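Protein (CD58) (Homo sapiens, PDB 1CCZ) serves as a glycosylated cell-surface adhesion ligand of the immunoglobulin superfamily, binding CD2. Local coordinates at residues P149-A154 with S162-V167. Numbering follows the deposited sequence.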
loop_
_atom_site.group_PDB
_atom_site.type_symbol
_atom_site.label_atom_id
_atom_site.label_comp_id
_atom_site.label_asym_id
_atom_site.label_seq_id
_atom_site.Cartn_x
_atom_site.Cartn_y
_atom_site.Cartn_z
ATOM N N PRO A 149 21.685 20.687 -3.716
ATOM C CA PRO A 149 20.739 20.156 -4.700
ATOM C C PRO A 149 19.401 19.848 -4.021
ATOM O O PRO A 149 19.304 19.840 -2.799
ATOM C CB PRO A 149 21.416 18.886 -5.219
ATOM C CG PRO A 149 22.411 18.518 -4.183
ATOM C CD PRO A 149 22.805 19.769 -3.452
ATOM N N PHE A 150 18.369 19.612 -4.821
ATOM C CA PHE A 150 17.056 19.283 -4.285
ATOM C C PHE A 150 16.804 17.788 -4.397
ATOM O O PHE A 150 17.214 17.152 -5.370
ATOM C CB PHE A 150 15.983 20.015 -5.066
ATOM C CG PHE A 150 15.930 21.470 -4.776
ATOM C CD1 PHE A 150 15.222 21.941 -3.678
ATOM C CD2 PHE A 150 16.592 22.376 -5.598
ATOM C CE1 PHE A 150 15.169 23.302 -3.399
ATOM C CE2 PHE A 150 16.547 23.748 -5.331
ATOM C CZ PHE A 150 15.832 24.210 -4.225
ATOM N N LYS A 151 16.151 17.220 -3.395
ATOM C CA LYS A 151 15.814 15.815 -3.439
ATOM C C LYS A 151 14.310 15.757 -3.294
ATOM O O LYS A 151 13.726 16.406 -2.411
ATOM C CB LYS A 151 16.447 15.039 -2.304
ATOM C CG LYS A 151 15.986 13.595 -2.225
ATOM C CD LYS A 151 16.879 12.853 -1.256
ATOM C CE LYS A 151 16.404 11.436 -1.017
ATOM N NZ LYS A 151 15.556 11.322 0.205
ATOM N N CYS A 152 13.683 15.011 -4.193
ATOM C CA CYS A 152 12.245 14.835 -4.147
ATOM C C CYS A 152 11.983 13.366 -3.978
ATOM O O CYS A 152 12.539 12.530 -4.694
ATOM C CB CYS A 152 11.588 15.322 -5.416
ATOM S SG CYS A 152 9.788 15.189 -5.265
ATOM N N LYS A 153 11.152 13.044 -3.006
ATOM C CA LYS A 153 10.825 11.665 -2.741
ATOM C C LYS A 153 9.332 11.428 -2.949
ATOM O O LYS A 153 8.501 12.221 -2.516
ATOM C CB LYS A 153 11.213 11.336 -1.314
ATOM C CG LYS A 153 10.910 9.935 -0.913
ATOM C CD LYS A 153 11.082 9.770 0.583
ATOM C CE LYS A 153 12.485 10.172 1.016
ATOM N NZ LYS A 153 12.805 9.607 2.367
ATOM N N ALA A 154 8.991 10.365 -3.664
ATOM C CA ALA A 154 7.583 10.007 -3.850
ATOM C C ALA A 154 7.402 8.793 -2.943
ATOM O O ALA A 154 8.161 7.820 -3.022
ATOM C CB ALA A 154 7.298 9.630 -5.288
ATOM N N SER A 162 13.128 8.231 -5.135
ATOM C CA SER A 162 13.467 9.635 -5.113
ATOM C C SER A 162 14.364 10.002 -6.276
ATOM O O SER A 162 14.890 9.149 -6.991
ATOM C CB SER A 162 14.121 9.986 -3.782
ATOM O OG SER A 162 15.251 9.181 -3.584
ATOM N N GLU A 163 14.488 11.297 -6.488
ATOM C CA GLU A 163 15.317 11.825 -7.542
ATOM C C GLU A 163 16.034 12.991 -6.896
ATOM O O GLU A 163 15.496 13.642 -6.009
ATOM C CB GLU A 163 14.456 12.320 -8.705
ATOM C CG GLU A 163 15.245 12.971 -9.836
ATOM C CD GLU A 163 16.283 12.025 -10.417
ATOM O OE1 GLU A 163 17.345 11.801 -9.782
ATOM O OE2 GLU A 163 16.033 11.494 -11.517
ATOM N N MET A 164 17.263 13.233 -7.312
ATOM C CA MET A 164 18.011 14.348 -6.774
ATOM C C MET A 164 18.530 15.148 -7.967
ATOM O O MET A 164 19.025 14.570 -8.928
ATOM C CB MET A 164 19.157 13.826 -5.923
ATOM C CG MET A 164 19.887 14.929 -5.218
ATOM S SD MET A 164 20.955 14.306 -3.946
ATOM C CE MET A 164 19.869 14.432 -2.469
ATOM N N GLU A 165 18.390 16.471 -7.932
ATOM C CA GLU A 165 18.860 17.293 -9.044
ATOM C C GLU A 165 19.459 18.610 -8.590
ATOM O O GLU A 165 19.009 19.195 -7.611
ATOM C CB GLU A 165 17.718 17.606 -10.016
ATOM C CG GLU A 165 17.075 16.396 -10.691
ATOM C CD GLU A 165 18.029 15.607 -11.574
ATOM O OE1 GLU A 165 19.100 16.128 -11.968
ATOM O OE2 GLU A 165 17.702 14.445 -11.875
ATOM N N VAL A 166 20.482 19.072 -9.305
ATOM C CA VAL A 166 21.105 20.364 -9.022
ATOM C C VAL A 166 20.426 21.347 -9.992
ATOM O O VAL A 166 20.348 21.079 -11.198
ATOM C CB VAL A 166 22.657 20.347 -9.308
ATOM C CG1 VAL A 166 23.258 21.734 -9.083
ATOM C CG2 VAL A 166 23.340 19.365 -8.423
ATOM N N VAL A 167 19.901 22.457 -9.475
ATOM C CA VAL A 167 19.260 23.467 -10.332
ATOM C C VAL A 167 20.340 24.301 -11.040
ATOM O O VAL A 167 21.264 24.812 -10.401
ATOM C CB VAL A 167 18.336 24.411 -9.510
ATOM C CG1 VAL A 167 17.818 25.527 -10.384
ATOM C CG2 VAL A 167 17.184 23.615 -8.924
#
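K151 and M164 both start with CG anti to the backbone N (chi1 173° and -174°), and M164 then bends at its last torsion, which swings its methyl CE over the lysine chain. They face each other as a non-hydrogen-bonded pair in the antiparallel beta hairpin formed by strands 150-156 and 159-165, at one edge of a sheet in the C2-set immunoglobulin domain. CE lies 3.5 Å from K151 CB, a tight fit, and also touches CD; the slim, flexible methionine can lay its methyl across the lysine methylenes. Farther along, K151 CE comes 3.6 Å from S162 OG, where the short serine side chain lets the end of the lysine approach. The ammonium end makes a cation-pi contact with Y125 on the neighbouring strand 121-126.

Two reciprocal pairs of backbone bonds tie the strands together: F150 with E165, and C152 with E163. The bond from C152 N to E163 O is 2.9 Å long and nearly straight, at 168°. Between these pairs, K151 and M164 make bent CA-H...O contacts with the carbonyl oxygens of E163 and F150.

F150 and C152 turn to the other face, into the sandwich, where C152 forms the disulfide with C112 that links the two sheets. F150, a large apolar ring suited to this buried site, also touches W143 and L110. E163 starts on the same face, but its carboxylate turns back along its own strand, where OE1 accepts the N-H of M164 through the anti lone pair. Where the strand pairing ends, P149, which has no N-H to offer, rests its CB 3.8 Å from V166 CG2, while V167 CG2 meets F150 CD2 at 3.6 Å.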